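Local coordinates for uncharacterized protein (Staphylococcus aureus subsp. aureus, PDB 3H04) that is of unknown function but has an alpha/beta-hydrolase fold and may act as a serine hydrolase related to feruloyl esterases, at residues D120-Y126 and P210-H216. Residues are numbered along the deposited sequence; the frame is centred on the assembly and turned at random.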
ATOM      1  N   ASP A 120     -13.441  -4.637  -7.788  1.00 17.75           N
ATOM      2  CA  ASP A 120     -14.747  -4.343  -7.149  1.00 17.31           C
ATOM      3  C   ASP A 120     -14.725  -3.342  -6.003  1.00 16.58           C
ATOM      4  O   ASP A 120     -15.767  -2.852  -5.558  1.00 16.35           O
ATOM      5  CB  ASP A 120     -15.359  -5.660  -6.711  1.00 17.09           C
ATOM      6  CG  ASP A 120     -15.505  -6.591  -7.882  1.00 19.54           C
ATOM      7  OD1 ASP A 120     -16.446  -6.368  -8.627  1.00 19.39           O
ATOM      8  OD2 ASP A 120     -14.639  -7.461  -8.124  1.00 18.44           O
ATOM      9  N   GLY A 121     -13.531  -3.013  -5.539  1.00 16.54           N
ATOM     10  CA  GLY A 121     -13.382  -2.036  -4.471  1.00 16.39           C
ATOM     11  C   GLY A 121     -11.962  -1.902  -3.996  1.00 16.75           C
ATOM     12  O   GLY A 121     -11.123  -2.747  -4.287  1.00 14.38           O
ATOM     13  N   VAL A 122     -11.707  -0.834  -3.231  1.00 16.40           N
ATOM     14  CA  VAL A 122     -10.387  -0.550  -2.696  1.00 16.98           C
ATOM     15  C   VAL A 122     -10.498  -0.176  -1.238  1.00 16.65           C
ATOM     16  O   VAL A 122     -11.411   0.604  -0.859  1.00 16.07           O
ATOM     17  CB  VAL A 122      -9.701   0.691  -3.398  1.00 18.02           C
ATOM     18  CG1 VAL A 122      -8.319   0.991  -2.709  1.00 17.23           C
ATOM     19  CG2 VAL A 122      -9.508   0.417  -4.886  1.00 18.96           C
ATOM     20  N   ILE A 123      -9.601  -0.738  -0.425  1.00 15.08           N
ATOM     21  CA  ILE A 123      -9.462  -0.392   0.979  1.00 15.59           C
ATOM     22  C   ILE A 123      -8.151   0.360   1.118  1.00 15.34           C
ATOM     23  O   ILE A 123      -7.108  -0.192   0.817  1.00 16.15           O
ATOM     24  CB  ILE A 123      -9.460  -1.607   1.880  1.00 16.54           C
ATOM     25  CG1 ILE A 123     -10.635  -2.536   1.502  1.00 20.20           C
ATOM     26  CG2 ILE A 123      -9.429  -1.160   3.372  1.00 17.41           C
ATOM     27  CD1 ILE A 123     -10.357  -3.976   1.779  1.00 23.73           C
ATOM     28  N   ASP A 124      -8.237   1.624   1.535  1.00 15.45           N
ATOM     29  CA  ASP A 124      -7.126   2.595   1.553  1.00 16.37           C
ATOM     30  C   ASP A 124      -6.906   3.005   2.978  1.00 16.70           C
ATOM     31  O   ASP A 124      -7.671   3.818   3.529  1.00 17.03           O
ATOM     32  CB  ASP A 124      -7.501   3.810   0.688  1.00 17.32           C
ATOM     33  CG  ASP A 124      -6.595   5.031   0.874  1.00 18.07           C
ATOM     34  OD1 ASP A 124      -5.498   4.962   1.485  1.00 18.62           O
ATOM     35  OD2 ASP A 124      -7.050   6.121   0.396  1.00 21.04           O
ATOM     36  N   PHE A 125      -5.880   2.410   3.603  1.00 16.70           N
ATOM     37  CA  PHE A 125      -5.489   2.811   4.953  1.00 15.95           C
ATOM     38  C   PHE A 125      -4.327   3.806   4.821  1.00 16.03           C
ATOM     39  O   PHE A 125      -3.239   3.441   4.356  1.00 15.84           O
ATOM     40  CB  PHE A 125      -5.054   1.621   5.796  1.00 16.69           C
ATOM     41  CG  PHE A 125      -6.167   0.867   6.476  1.00 17.48           C
ATOM     42  CD1 PHE A 125      -7.510   0.938   6.058  1.00 15.60           C
ATOM     43  CD2 PHE A 125      -5.853   0.050   7.552  1.00 18.10           C
ATOM     44  CE1 PHE A 125      -8.516   0.168   6.706  1.00 15.90           C
ATOM     45  CE2 PHE A 125      -6.810  -0.670   8.184  1.00 19.45           C
ATOM     46  CZ  PHE A 125      -8.153  -0.626   7.776  1.00 14.31           C
ATOM     47  N   TYR A 126      -4.593   5.072   5.161  1.00 14.27           N
ATOM     48  CA  TYR A 126      -3.603   6.136   5.223  1.00 14.84           C
ATOM     49  C   TYR A 126      -2.615   6.229   4.049  1.00 14.68           C
ATOM     50  O   TYR A 126      -1.398   6.425   4.248  1.00 16.37           O
ATOM     51  CB  TYR A 126      -2.865   6.177   6.554  1.00 14.28           C
ATOM     52  CG  TYR A 126      -2.503   4.839   7.166  1.00 14.73           C
ATOM     53  CD1 TYR A 126      -1.334   4.171   6.783  1.00 17.06           C
ATOM     54  CD2 TYR A 126      -3.359   4.204   8.047  1.00 12.48           C
ATOM     55  CE1 TYR A 126      -0.979   2.895   7.318  1.00 14.41           C
ATOM     56  CE2 TYR A 126      -3.000   2.947   8.604  1.00 17.06           C
ATOM     57  CZ  TYR A 126      -1.815   2.316   8.242  1.00 18.48           C
ATOM     58  OH  TYR A 126      -1.490   1.083   8.743  1.00 13.44           O
ATOM     59  N   PRO A 210     -13.937   2.228  -8.418  1.00 15.60           N
ATOM     60  CA  PRO A 210     -14.933   1.473  -7.654  1.00 15.56           C
ATOM     61  C   PRO A 210     -14.978   2.004  -6.205  1.00 14.55           C
ATOM     62  O   PRO A 210     -14.233   2.896  -5.862  1.00 14.66           O
ATOM     63  CB  PRO A 210     -14.404   0.023  -7.709  1.00 14.91           C
ATOM     64  CG  PRO A 210     -12.942   0.190  -7.784  1.00 15.11           C
ATOM     65  CD  PRO A 210     -12.742   1.413  -8.673  1.00 16.16           C
ATOM     66  N   PRO A 211     -15.858   1.477  -5.354  1.00 15.39           N
ATOM     67  CA  PRO A 211     -15.933   2.100  -4.039  1.00 15.03           C
ATOM     68  C   PRO A 211     -14.658   2.034  -3.227  1.00 15.38           C
ATOM     69  O   PRO A 211     -13.954   1.012  -3.233  1.00 16.53           O
ATOM     70  CB  PRO A 211     -17.037   1.295  -3.331  1.00 15.81           C
ATOM     71  CG  PRO A 211     -17.886   0.754  -4.398  1.00 15.19           C
ATOM     72  CD  PRO A 211     -16.925   0.479  -5.537  1.00 15.61           C
ATOM     73  N   VAL A 212     -14.395   3.099  -2.477  1.00 14.50           N
ATOM     74  CA  VAL A 212     -13.183   3.208  -1.685  1.00 15.43           C
ATOM     75  C   VAL A 212     -13.460   3.346  -0.212  1.00 15.10           C
ATOM     76  O   VAL A 212     -14.204   4.268   0.215  1.00 16.33           O
ATOM     77  CB  VAL A 212     -12.330   4.393  -2.082  1.00 16.06           C
ATOM     78  CG1 VAL A 212     -11.002   4.297  -1.316  1.00 14.90           C
ATOM     79  CG2 VAL A 212     -12.087   4.430  -3.669  1.00 16.12           C
ATOM     80  N   PHE A 213     -12.907   2.440   0.584  1.00 14.06           N
ATOM     81  CA  PHE A 213     -12.970   2.579   2.077  1.00 13.49           C
ATOM     82  C   PHE A 213     -11.709   3.305   2.528  1.00 13.99           C
ATOM     83  O   PHE A 213     -10.611   2.874   2.179  1.00 15.27           O
ATOM     84  CB  PHE A 213     -13.086   1.214   2.717  1.00 13.04           C
ATOM     85  CG  PHE A 213     -13.241   1.225   4.225  1.00 14.65           C
ATOM     86  CD1 PHE A 213     -14.471   1.048   4.793  1.00 15.19           C
ATOM     87  CD2 PHE A 213     -12.119   1.436   5.063  1.00 13.69           C
ATOM     88  CE1 PHE A 213     -14.637   1.056   6.190  1.00 15.68           C
ATOM     89  CE2 PHE A 213     -12.272   1.449   6.449  1.00 18.39           C
ATOM     90  CZ  PHE A 213     -13.541   1.271   7.011  1.00 14.98           C
ATOM     91  N   ILE A 214     -11.829   4.396   3.275  1.00 14.77           N
ATOM     92  CA  ILE A 214     -10.656   5.183   3.690  1.00 15.47           C
ATOM     93  C   ILE A 214     -10.617   5.202   5.199  1.00 15.52           C
ATOM     94  O   ILE A 214     -11.654   5.476   5.822  1.00 15.05           O
ATOM     95  CB  ILE A 214     -10.705   6.608   3.148  1.00 17.00           C
ATOM     96  CG1 ILE A 214     -10.841   6.553   1.592  1.00 19.16           C
ATOM     97  CG2 ILE A 214      -9.472   7.420   3.684  1.00 16.56           C
ATOM     98  CD1 ILE A 214     -11.231   7.883   0.882  1.00 20.75           C
ATOM     99  N   ALA A 215      -9.432   4.919   5.794  1.00 15.76           N
ATOM    100  CA  ALA A 215      -9.203   5.134   7.254  1.00 14.82           C
ATOM    101  C   ALA A 215      -7.921   5.963   7.328  1.00 13.96           C
ATOM    102  O   ALA A 215      -6.898   5.569   6.711  1.00 14.48           O
ATOM    103  CB  ALA A 215      -9.066   3.810   8.031  1.00 14.68           C
ATOM    104  N   HIS A 216      -7.968   7.084   8.013  1.00 13.34           N
ATOM    105  CA  HIS A 216      -6.866   7.999   8.054  1.00 14.76           C
ATOM    106  C   HIS A 216      -6.922   8.877   9.301  1.00 15.59           C
ATOM    107  O   HIS A 216      -7.943   9.323   9.624  1.00 16.62           O
ATOM    108  CB  HIS A 216      -6.888   8.837   6.787  1.00 15.88           C
ATOM    109  CG  HIS A 216      -5.566   9.399   6.394  1.00 15.11           C
ATOM    110  ND1 HIS A 216      -5.201   9.585   5.090  1.00 17.51           N
ATOM    111  CD2 HIS A 216      -4.535   9.843   7.138  1.00 12.11           C
ATOM    112  CE1 HIS A 216      -4.000  10.110   5.046  1.00 13.94           C
ATOM    113  NE2 HIS A 216      -3.574  10.274   6.274  1.00 19.12           N
TER
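Val122 N donates to Pro211 O at 2.9 Å, and Val122 O accepts Phe213 N. Phe213 O then accepts Asp124 N at 2.8 Å. Asp124 O accepts Ala215 N. Ala215 N to Asp124 O is the longest of the five bonds, at 3.1 Å. Tyr126 N closes the series on Ala215 O. The 121-125 edge thus uses the amides and carbonyls of Val122 and Asp124 here. The amide and carbonyl of Ile123 face strand 98-103, where Thr100 and Gly102 bind that residue. Val122 O and Asp124 O each also receive a CA-H...O contact, from Val212 and Ile214.

The strands run parallel, 8° apart, and are neighbours in the central sheet of an alpha/beta-hydrolase fold. The chain between them is largely helix and loop. On one face of the sheet, chi1 of Phe213 is -177°. CG therefore lies opposite the backbone N, which carries the ring along the sheet to Phe125, where Phe213 CE2 is 4.0 Å from Phe125 CE1. Ala215 CB packs off-centre against the same Phe125 ring. Helix 256-273 covers this side through Val265. On the other face, Asp124 lies alongside Ile214, with Asp124 OD2 4.0 Å from Ile214 CG1, while OD1 accepts Gly127 N. Ile231 of helix 226-232 touches both side chains.

At the C-terminal end, Tyr126 CA sits over one face of the His216 ring, 3.9 Å from the ring centroid. Both ring nitrogens are bonded, ND1 to Ser228 OG and NE2 to Val223 O, which fixes the ring's rotation. Tyr126 OH bonds Asp251 OD1, and the Tyr126 ring meets His248 edge-to-face. His248 probably belongs to a Ser-His-Asp triad with Ser104 and Asp220.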